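Local coordinates for phosphate-specific transport system accessory protein PhoU homolog (PDB 2I0M) that probably takes part in regulating phosphate uptake, acting as a cytoplasmic, zinc-binding all-helical homodimer, at residues 89-92 / 93-97; 201-204 / 205-208; 157-160 / 161-165; 36-39 / 40-43. All blocks are in the same frame, centred on the assembly; numbering follows the deposited sequence.

Interaction 1 of 4, residues 89-92 / 93-97; sequences DLER and MGDHM. With ZN (zinc ion), chain D.
Glu91 and Asp95, one helical turn apart on helix 74-105, hold the same zinc ion in an i/i+4 metal-binding pair. The Asp95 side chain begins with CB against Arg92 O and Glu91 O, and CG comes to 3.2 Å from Glu91 O. CG lies anti to its own carbonyl carbon (chi1 -66°), which swings the carboxylate back along the helix toward Glu91. At its tip OD2 binds the zinc at 2.0 Å, whereas OD1 stays 3.3 Å from the metal and takes no part, a monodentate carboxylate. Glu91 behaves differently: its chain is bent at chi2 (46°), and both oxygens reach the ion, OE2 at 2.3 Å and OE1 at 2.6 Å, a bidentate grip with unequal arms. The two carboxylate planes are turned 71° from each other. Behind the site, the helical bond from Asp95 N to Glu91 O (3.0 Å) sets the two residues one turn apart. On another side of the helix Leu90 CD1 meets Met93 SD at 4.0 Å, while Arg92 turns to the dimer interface, where its NH1 forms a salt bridge with Asp89 of the second subunit. Glu91 OE1 and Asp95 OD2 come within 3.1 Å of each other, a closeness of acidic oxygens that the shared cation would offset, and because Asp214 of the second subunit binds the same ion through OD1, the zinc joins the two subunits.

Interaction 2 of 4, residues 201-204 / 205-208; sequences CERL and VYLE
Leu204 O accepts from two amides of the next turn, Glu208 N at 3.3 Å and, weakly, Leu207 N at 3.2 Å. This is the alpha-helical i/i+4 pattern with an added i/i+3 branch, close to the C-terminal end of helix 177-209 in the all-helical PhoU fold. The Leu207 amide is itself shared, for it also makes a weak bond to Arg203 O. The principal side-chain contact is an i/i+3 cation-pi pair between Arg203 and Tyr206, which run side by side in the same direction. Arg203 CG stands opposite its backbone N (chi1 -157°), and bends at chi2 and chi3 then bring the guanidinium over the tyrosine ring, with CZ 4.2 Å from the centroid and 18° off the ring normal. The group is not laid flat on the ring: the two planes are 75° apart, and NH2 leads. The other amino nitrogen of Arg203, NH1, forms a salt bridge with Glu60 of the second subunit, so the guanidinium probably interacts with both an aromatic face and a carboxylate across the dimer interface. Farther round the helix, Leu204 CD1 meets Leu207 CD2 at 4.0 Å, on a side where Leu204 also packs against Leu133 and Phe137. Glu202 turns elsewhere, its OE1 accepting from Leu215 N. Above Tyr206, Arg203 NH2 sits over the ring centre, 3.2 Å from its plane.

Interaction 3 of 4, residues 157-160 / 161-165; sequences QYYY and ALSKE
Five successive i/i+4 amide bonds carry helix 152-168 through residues 157-165, from Ala161 N to Gln157 O at 3.1 Å up to Glu165 N to Ala161 O, with Lys164 N to Tyr160 O nearly straight at 2.8 Å. Ser163 adds a side-chain bond to this pattern. Its OG is turned back beside its own backbone N (chi1 -61°) and donates to Tyr159 O at 2.7 Å. The amide of the same serine reaches that oxygen at 3.0 Å, and the two donors arrive from opposite faces of the carbonyl plane. This is the familiar way in which a serine inside a helix satisfies its hydroxyl, by bonding to the carbonyl four residues earlier. The hydroxyl oxygen also lies above one face of the Tyr159 ring, over its centre and 3.8 Å from the plane. The ring rises past it because CG is opposite the backbone N (chi1 179°). The far end of Tyr159 reaches the dimer interface, where its OH is hydrogen-bonded to the OH of Tyr159 of the second subunit. Along its flank the side chain packs on Ile187 and Glu191 of helix 177-209. On another side of the helix, Leu162 CD1 approaches Tyr158 CB at 4.5 Å, and both residues lean on Met122 of helix 117-136. Lys164 lays CB and CG over Tyr160 O, each 3.4 Å from it.

Interaction 4 of 4, residues 36-39 / 40-43; sequences SKDK and EMAE
Asp38 and Met41 meet where helix 39-66 begins, with the aspartate as N-cap. The capping bond runs from Met41 N to Asp38 OD2, 2.9 Å long with an N-H...O angle of 163°. The amide comes from above the carboxylate plane, 66° out of it. Asp38 reaches this place because CG is anti to its backbone N (chi1 -175°), which carries the carboxylate across the opening turn. The same OD2 takes a weak second bond from Glu40 N at 3.2 Å, so one oxygen serves two amides of the first turn that no preceding carbonyl of the helix could reach. Packing is close here: Met41 CB lies 3.4 Å from Asp38 CG, the two side chains crossing at about a right angle. The negative cap is probably favoured by the helix dipole. Behind it, Ala42 N bonds to Asp38 O at 3.1 Å, starting the regular helical pattern.

The other side is looser and faces solvent. Glu40, exposed, touches Asp38 through its CB while its carboxylate leads away, OE2 standing 4.8 Å from Asp38 OD2. Glu43, also exposed, is linked chiefly by its amide, which bonds to Lys39 O at 3.3 Å. Lys39, though exposed, is tethered: its extended chain lets NZ donate to Leu107 O.

The turn joins helix 5-35 to helix 39-66: Met41 rests on Leu32 and Ala33 of the former, and Ala42 packs against Ala101 and Leu105 of helix 74-105.

In the fold
Along the chain the order is interaction 4, interaction 1, interaction 3, interaction 2. The first two belong to the first PhoU domain, interaction 4 at the start of helix 39-66 and interaction 1 on helix 74-105, with centres about 19 Å apart. Interactions 3 and 2 lie on the consecutive helices 152-168 and 177-209, their centres about 29 Å apart. Interaction 1 is near the middle of the chain, its centre about 5 Å from the chain's own. Interactions 2 and 4 are the most distant pair, about 36 Å between centres, on opposite sides of the chain's centre. None touches another directly. Interactions 1, 2 and 3 reach the second subunit, consistent with a dimer interface that runs along much of the bundle, whereas interaction 4 does not.

Interaction 1 of 4, residues 89-92 / 93-97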
loop_
_atom_site.group_PDB
_atom_site.type_symbol
_atom_site.label_atom_id
_atom_site.label_comp_id
_atom_site.label_asym_id
_atom_site.label_seq_id
_atom_site.Cartn_x
_atom_site.Cartn_y
_atom_site.Cartn_z
ATOM N N ASP A 89 -1.947 7.959 -1.167
ATOM C CA ASP A 89 -2.322 6.726 -1.860
ATOM C C ASP A 89 -2.274 6.946 -3.383
ATOM O O ASP A 89 -1.920 6.049 -4.156
ATOM C CB ASP A 89 -3.747 6.295 -1.454
ATOM C CG ASP A 89 -3.822 5.695 -0.057
ATOM O OD1 ASP A 89 -2.780 5.349 0.533
ATOM O OD2 ASP A 89 -4.944 5.529 0.460
ATOM N N LEU A 90 -2.632 8.162 -3.786
ATOM C CA LEU A 90 -2.658 8.563 -5.162
ATOM C C LEU A 90 -1.225 8.631 -5.717
ATOM O O LEU A 90 -0.971 8.108 -6.798
ATOM C CB LEU A 90 -3.388 9.905 -5.273
ATOM C CG LEU A 90 -4.551 10.222 -6.212
ATOM C CD1 LEU A 90 -5.674 9.145 -6.301
ATOM C CD2 LEU A 90 -5.116 11.571 -5.781
ATOM N N GLU A 91 -0.274 9.219 -4.987
ATOM C CA GLU A 91 1.111 9.159 -5.486
ATOM C C GLU A 91 1.724 7.763 -5.514
ATOM O O GLU A 91 2.618 7.499 -6.315
ATOM C CB GLU A 91 2.041 10.338 -5.044
ATOM C CG GLU A 91 3.168 10.206 -4.048
ATOM C CD GLU A 91 4.108 9.018 -4.204
ATOM O OE1 GLU A 91 3.757 7.952 -3.652
ATOM O OE2 GLU A 91 5.215 9.154 -4.797
ATOM N N ARG A 92 1.209 6.857 -4.681
ATOM C CA ARG A 92 1.661 5.460 -4.737
ATOM C C ARG A 92 1.034 4.758 -5.943
ATOM O O ARG A 92 1.702 3.994 -6.636
ATOM C CB ARG A 92 1.425 4.738 -3.413
ATOM C CG ARG A 92 2.313 5.310 -2.303
ATOM C CD ARG A 92 1.991 4.740 -0.964
ATOM N NE ARG A 92 2.731 5.399 0.112
ATOM C CZ ARG A 92 2.545 5.138 1.406
ATOM N NH1 ARG A 92 1.637 4.228 1.777
ATOM N NH2 ARG A 92 3.272 5.774 2.330
ATOM N N MET A 93 -0.233 5.055 -6.208
ATOM C CA MET A 93 -0.883 4.654 -7.476
ATOM C C MET A 93 -0.045 5.082 -8.691
ATOM O O MET A 93 0.353 4.241 -9.502
ATOM C CB MET A 93 -2.305 5.201 -7.536
ATOM C CG MET A 93 -3.213 4.501 -6.495
ATOM S SD MET A 93 -4.817 5.260 -6.209
ATOM C CE MET A 93 -5.441 5.097 -7.852
ATOM N N GLY A 94 0.247 6.381 -8.775
ATOM C CA GLY A 94 1.222 6.944 -9.720
ATOM C C GLY A 94 2.544 6.195 -9.877
ATOM O O GLY A 94 2.955 5.909 -10.989
ATOM N N ASP A 95 3.221 5.881 -8.777
ATOM C CA ASP A 95 4.489 5.116 -8.838
ATOM C C ASP A 95 4.326 3.741 -9.520
ATOM O O ASP A 95 5.220 3.276 -10.209
ATOM C CB ASP A 95 5.034 4.866 -7.438
ATOM C CG ASP A 95 5.462 6.138 -6.707
ATOM O OD1 ASP A 95 5.827 7.186 -7.317
ATOM O OD2 ASP A 95 5.478 6.044 -5.462
ATOM N N HIS A 96 3.182 3.101 -9.308
ATOM C CA HIS A 96 2.909 1.773 -9.844
ATOM C C HIS A 96 2.582 1.834 -11.324
ATOM O O HIS A 96 2.791 0.862 -12.050
ATOM C CB HIS A 96 1.776 1.075 -9.066
ATOM C CG HIS A 96 2.244 0.400 -7.817
ATOM N ND1 HIS A 96 1.941 0.870 -6.560
ATOM C CD2 HIS A 96 3.036 -0.678 -7.632
ATOM C CE1 HIS A 96 2.519 0.102 -5.652
ATOM N NE2 HIS A 96 3.191 -0.846 -6.277
ATOM N N MET A 97 2.093 2.987 -11.767
ATOM C CA MET A 97 1.944 3.255 -13.178
ATOM C C MET A 97 3.305 3.559 -13.854
ATOM O O MET A 97 3.531 3.136 -14.994
ATOM C CB MET A 97 0.884 4.342 -13.413
ATOM C CG MET A 97 -0.556 3.919 -12.964
ATOM S SD MET A 97 -1.204 2.360 -13.684
ATOM C CE MET A 97 -0.672 1.094 -12.564
HETATM ZN ZN ZN D . 6.221 7.261 -4.026
#

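Interaction 2 of 4, residues 201-204 / 205-208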
loop_
_atom_site.group_PDB
_atom_site.type_symbol
_atom_site.label_atom_id
_atom_site.label_comp_id
_atom_site.label_asym_id
_atom_site.label_seq_id
_atom_site.Cartn_x
_atom_site.Cartn_y
_atom_site.Cartn_z
ATOM N N CYS A 201 -11.460 4.501 -0.907
ATOM C CA CYS A 201 -12.838 4.117 -0.602
ATOM C C CYS A 201 -13.146 3.983 0.892
ATOM O O CYS A 201 -14.131 4.524 1.359
ATOM C CB CYS A 201 -13.218 2.841 -1.369
ATOM S SG CYS A 201 -13.352 3.069 -3.172
ATOM N N GLU A 202 -12.303 3.264 1.635
ATOM C CA GLU A 202 -12.454 3.113 3.093
ATOM C C GLU A 202 -12.357 4.446 3.837
ATOM O O GLU A 202 -13.092 4.687 4.781
ATOM C CB GLU A 202 -11.410 2.153 3.664
ATOM C CG GLU A 202 -11.470 0.740 3.100
ATOM C CD GLU A 202 -10.483 -0.211 3.774
ATOM O OE1 GLU A 202 -10.923 -1.261 4.275
ATOM O OE2 GLU A 202 -9.268 0.087 3.798
ATOM N N ARG A 203 -11.435 5.294 3.405
ATOM C CA ARG A 203 -11.294 6.662 3.911
ATOM C C ARG A 203 -12.584 7.464 3.717
ATOM O O ARG A 203 -12.956 8.284 4.553
ATOM C CB ARG A 203 -10.142 7.361 3.167
ATOM C CG ARG A 203 -9.523 8.526 3.893
ATOM C CD ARG A 203 -8.443 8.085 4.905
ATOM N NE ARG A 203 -8.933 8.212 6.272
ATOM C CZ ARG A 203 -8.190 8.134 7.370
ATOM N NH1 ARG A 203 -6.879 7.939 7.299
ATOM N NH2 ARG A 203 -8.783 8.267 8.550
ATOM N N LEU A 204 -13.247 7.221 2.594
ATOM C CA LEU A 204 -14.539 7.837 2.296
ATOM C C LEU A 204 -15.621 7.320 3.258
ATOM O O LEU A 204 -16.467 8.097 3.722
ATOM C CB LEU A 204 -14.907 7.566 0.835
ATOM C CG LEU A 204 -15.556 8.595 -0.102
ATOM C CD1 LEU A 204 -15.268 10.041 0.303
ATOM C CD2 LEU A 204 -15.106 8.326 -1.563
ATOM N N VAL A 205 -15.585 6.027 3.591
ATOM C CA VAL A 205 -16.590 5.512 4.533
ATOM C C VAL A 205 -16.357 6.101 5.929
ATOM O O VAL A 205 -17.309 6.493 6.594
ATOM C CB VAL A 205 -16.814 3.943 4.477
ATOM C CG1 VAL A 205 -15.535 3.198 4.624
ATOM C CG2 VAL A 205 -17.799 3.467 5.561
ATOM N N TYR A 206 -15.083 6.203 6.325
ATOM C CA TYR A 206 -14.655 6.870 7.553
ATOM C C TYR A 206 -15.123 8.325 7.631
ATOM O O TYR A 206 -15.424 8.836 8.707
ATOM C CB TYR A 206 -13.125 6.794 7.677
ATOM C CG TYR A 206 -12.490 7.939 8.427
ATOM C CD1 TYR A 206 -12.272 7.869 9.811
ATOM C CD2 TYR A 206 -12.097 9.091 7.753
ATOM C CE1 TYR A 206 -11.674 8.940 10.505
ATOM C CE2 TYR A 206 -11.513 10.155 8.418
ATOM C CZ TYR A 206 -11.293 10.076 9.784
ATOM O OH TYR A 206 -10.712 11.156 10.415
ATOM N N LEU A 207 -15.163 8.989 6.485
ATOM C CA LEU A 207 -15.576 10.383 6.424
ATOM C C LEU A 207 -17.075 10.537 6.764
ATOM O O LEU A 207 -17.464 11.406 7.547
ATOM C CB LEU A 207 -15.204 10.967 5.053
ATOM C CG LEU A 207 -15.575 12.396 4.651
ATOM C CD1 LEU A 207 -15.134 13.431 5.687
ATOM C CD2 LEU A 207 -15.008 12.707 3.280
ATOM N N GLU A 208 -17.913 9.672 6.211
ATOM C CA GLU A 208 -19.331 9.720 6.509
ATOM C C GLU A 208 -19.649 9.127 7.873
ATOM O O GLU A 208 -20.534 9.600 8.577
ATOM C CB GLU A 208 -20.144 9.015 5.425
ATOM C CG GLU A 208 -21.658 9.149 5.665
ATOM C CD GLU A 208 -22.481 9.178 4.399
ATOM O OE1 GLU A 208 -22.084 8.560 3.401
ATOM O OE2 GLU A 208 -23.547 9.821 4.412
#

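Interaction 3 of 4, residues 157-160 / 161-165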
loop_
_atom_site.group_PDB
_atom_site.type_symbol
_atom_site.label_atom_id
_atom_site.label_comp_id
_atom_site.label_asym_id
_atom_site.label_seq_id
_atom_site.Cartn_x
_atom_site.Cartn_y
_atom_site.Cartn_z
ATOM N N GLN A 157 -8.701 -11.767 -8.572
ATOM C CA GLN A 157 -8.943 -12.947 -9.405
ATOM C C GLN A 157 -8.153 -12.883 -10.710
ATOM O O GLN A 157 -7.537 -13.859 -11.113
ATOM C CB GLN A 157 -10.434 -13.110 -9.683
ATOM C CG GLN A 157 -11.227 -13.515 -8.453
ATOM C CD GLN A 157 -12.743 -13.384 -8.618
ATOM O OE1 GLN A 157 -13.479 -13.438 -7.631
ATOM N NE2 GLN A 157 -13.212 -13.220 -9.854
ATOM N N TYR A 158 -8.154 -11.727 -11.350
ATOM C CA TYR A 158 -7.265 -11.492 -12.480
ATOM C C TYR A 158 -5.814 -11.693 -12.065
ATOM O O TYR A 158 -5.048 -12.320 -12.784
ATOM C CB TYR A 158 -7.437 -10.083 -13.061
ATOM C CG TYR A 158 -8.689 -9.859 -13.881
ATOM C CD1 TYR A 158 -9.008 -10.684 -14.957
ATOM C CD2 TYR A 158 -9.534 -8.787 -13.602
ATOM C CE1 TYR A 158 -10.154 -10.464 -15.720
ATOM C CE2 TYR A 158 -10.683 -8.548 -14.362
ATOM C CZ TYR A 158 -10.989 -9.394 -15.417
ATOM O OH TYR A 158 -12.125 -9.159 -16.157
ATOM N N TYR A 159 -5.445 -11.160 -10.904
ATOM C CA TYR A 159 -4.074 -11.265 -10.418
ATOM C C TYR A 159 -3.588 -12.719 -10.301
ATOM O O TYR A 159 -2.508 -13.047 -10.786
ATOM C CB TYR A 159 -3.881 -10.506 -9.090
ATOM C CG TYR A 159 -2.483 -10.613 -8.554
ATOM C CD1 TYR A 159 -1.426 -9.990 -9.206
ATOM C CD2 TYR A 159 -2.210 -11.346 -7.413
ATOM C CE1 TYR A 159 -0.125 -10.102 -8.749
ATOM C CE2 TYR A 159 -0.902 -11.456 -6.928
ATOM C CZ TYR A 159 0.135 -10.821 -7.611
ATOM O OH TYR A 159 1.433 -10.908 -7.153
ATOM N N TYR A 160 -4.385 -13.577 -9.674
ATOM C CA TYR A 160 -3.967 -14.959 -9.455
ATOM C C TYR A 160 -4.009 -15.799 -10.722
ATOM O O TYR A 160 -3.055 -16.515 -11.015
ATOM C CB TYR A 160 -4.723 -15.605 -8.281
ATOM C CG TYR A 160 -4.357 -14.973 -6.939
ATOM C CD1 TYR A 160 -3.120 -15.227 -6.335
ATOM C CD2 TYR A 160 -5.234 -14.094 -6.296
ATOM C CE1 TYR A 160 -2.776 -14.640 -5.117
ATOM C CE2 TYR A 160 -4.900 -13.499 -5.075
ATOM C CZ TYR A 160 -3.672 -13.776 -4.495
ATOM O OH TYR A 160 -3.344 -13.181 -3.296
ATOM N N ALA A 161 -5.093 -15.670 -11.485
ATOM C CA ALA A 161 -5.216 -16.320 -12.777
ATOM C C ALA A 161 -4.047 -15.975 -13.686
ATOM O O ALA A 161 -3.472 -16.853 -14.320
ATOM C CB ALA A 161 -6.540 -15.951 -13.445
ATOM N N LEU A 162 -3.688 -14.701 -13.757
ATOM C CA LEU A 162 -2.581 -14.311 -14.621
ATOM C C LEU A 162 -1.219 -14.752 -14.066
ATOM O O LEU A 162 -0.315 -15.056 -14.837
ATOM C CB LEU A 162 -2.624 -12.817 -14.944
ATOM C CG LEU A 162 -3.600 -12.444 -16.074
ATOM C CD1 LEU A 162 -4.138 -11.038 -15.928
ATOM C CD2 LEU A 162 -2.951 -12.624 -17.459
ATOM N N SER A 163 -1.087 -14.816 -12.739
ATOM C CA SER A 163 0.139 -15.310 -12.119
ATOM C C SER A 163 0.337 -16.795 -12.389
ATOM O O SER A 163 1.413 -17.206 -12.820
ATOM C CB SER A 163 0.139 -15.046 -10.614
ATOM O OG SER A 163 0.068 -13.659 -10.362
ATOM N N LYS A 164 -0.708 -17.587 -12.136
ATOM C CA LYS A 164 -0.706 -19.020 -12.415
ATOM C C LYS A 164 -0.348 -19.293 -13.873
ATOM O O LYS A 164 0.442 -20.194 -14.164
ATOM C CB LYS A 164 -2.072 -19.634 -12.101
ATOM C CG LYS A 164 -2.358 -19.845 -10.626
ATOM C CD LYS A 164 -3.662 -20.622 -10.436
ATOM C CE LYS A 164 -3.786 -21.211 -9.019
ATOM N NZ LYS A 164 -4.074 -20.191 -7.952
ATOM N N GLU A 165 -0.927 -18.505 -14.781
ATOM C CA GLU A 165 -0.677 -18.664 -16.213
ATOM C C GLU A 165 0.768 -18.333 -16.576
ATOM O O GLU A 165 1.435 -19.127 -17.240
ATOM C CB GLU A 165 -1.649 -17.808 -17.033
ATOM C CG GLU A 165 -1.348 -17.736 -18.528
ATOM C CD GLU A 165 -2.042 -16.557 -19.205
ATOM O OE1 GLU A 165 -2.788 -15.820 -18.518
ATOM O OE2 GLU A 165 -1.846 -16.366 -20.424
#

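Interaction 4 of 4, residues 36-39 / 40-43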
loop_
_atom_site.group_PDB
_atom_site.type_symbol
_atom_site.label_atom_id
_atom_site.label_comp_id
_atom_site.label_asym_id
_atom_site.label_seq_id
_atom_site.Cartn_x
_atom_site.Cartn_y
_atom_site.Cartn_z
ATOM N N SER A 36 0.668 -0.895 -26.974
ATOM C CA SER A 36 1.325 -0.522 -28.215
ATOM C C SER A 36 2.843 -0.679 -28.174
ATOM O O SER A 36 3.520 -0.359 -29.150
ATOM C CB SER A 36 0.938 0.907 -28.620
ATOM O OG SER A 36 1.409 1.862 -27.694
ATOM N N LYS A 37 3.376 -1.172 -27.055
ATOM C CA LYS A 37 4.830 -1.345 -26.881
ATOM C C LYS A 37 5.615 -0.060 -27.178
ATOM O O LYS A 37 6.685 -0.093 -27.795
ATOM C CB LYS A 37 5.357 -2.517 -27.734
ATOM C CG LYS A 37 5.460 -3.850 -26.994
ATOM C CD LYS A 37 4.113 -4.540 -26.876
ATOM C CE LYS A 37 4.018 -5.348 -25.595
ATOM N NZ LYS A 37 2.650 -5.906 -25.413
ATOM N N ASP A 38 5.066 1.069 -26.733
ATOM C CA ASP A 38 5.641 2.384 -26.992
ATOM C C ASP A 38 6.649 2.744 -25.896
ATOM O O ASP A 38 6.302 3.361 -24.875
ATOM C CB ASP A 38 4.516 3.416 -27.083
ATOM C CG ASP A 38 5.000 4.802 -27.482
ATOM O OD1 ASP A 38 4.135 5.620 -27.860
ATOM O OD2 ASP A 38 6.217 5.092 -27.412
ATOM N N LYS A 39 7.901 2.355 -26.122
ATOM C CA LYS A 39 8.973 2.562 -25.152
ATOM C C LYS A 39 9.295 4.037 -24.905
ATOM O O LYS A 39 9.815 4.400 -23.850
ATOM C CB LYS A 39 10.225 1.787 -25.561
ATOM C CG LYS A 39 10.045 0.277 -25.472
ATOM C CD LYS A 39 11.362 -0.476 -25.652
ATOM C CE LYS A 39 11.094 -1.969 -25.811
ATOM N NZ LYS A 39 12.201 -2.815 -25.287
ATOM N N GLU A 40 8.965 4.882 -25.875
ATOM C CA GLU A 40 9.169 6.320 -25.750
ATOM C C GLU A 40 8.128 6.944 -24.822
ATOM O O GLU A 40 8.467 7.780 -23.988
ATOM C CB GLU A 40 9.176 6.982 -27.132
ATOM C CG GLU A 40 10.156 6.318 -28.089
ATOM C CD GLU A 40 10.432 7.144 -29.321
ATOM O OE1 GLU A 40 11.622 7.261 -29.711
ATOM O OE2 GLU A 40 9.459 7.676 -29.902
ATOM N N MET A 41 6.872 6.518 -24.957
ATOM C CA MET A 41 5.791 6.969 -24.074
ATOM C C MET A 41 6.027 6.497 -22.646
ATOM O O MET A 41 5.715 7.214 -21.697
ATOM C CB MET A 41 4.434 6.466 -24.576
ATOM C CG MET A 41 3.202 7.124 -23.946
ATOM S SD MET A 41 1.710 6.181 -24.364
ATOM C CE MET A 41 0.424 7.385 -24.083
ATOM N N ALA A 42 6.579 5.294 -22.502
ATOM C CA ALA A 42 6.969 4.778 -21.198
ATOM C C ALA A 42 7.964 5.711 -20.512
ATOM O O ALA A 42 7.828 5.987 -19.315
ATOM C CB ALA A 42 7.537 3.369 -21.316
ATOM N N GLU A 43 8.945 6.200 -21.276
ATOM C CA GLU A 43 9.993 7.082 -20.749
ATOM C C GLU A 43 9.467 8.427 -20.259
ATOM O O GLU A 43 9.941 8.950 -19.260
ATOM C CB GLU A 43 11.102 7.318 -21.792
ATOM C CG GLU A 43 12.438 6.688 -21.443
ATOM C CD GLU A 43 13.622 7.610 -21.744
ATOM O OE1 GLU A 43 13.517 8.830 -21.476
ATOM O OE2 GLU A 43 14.666 7.118 -22.235
#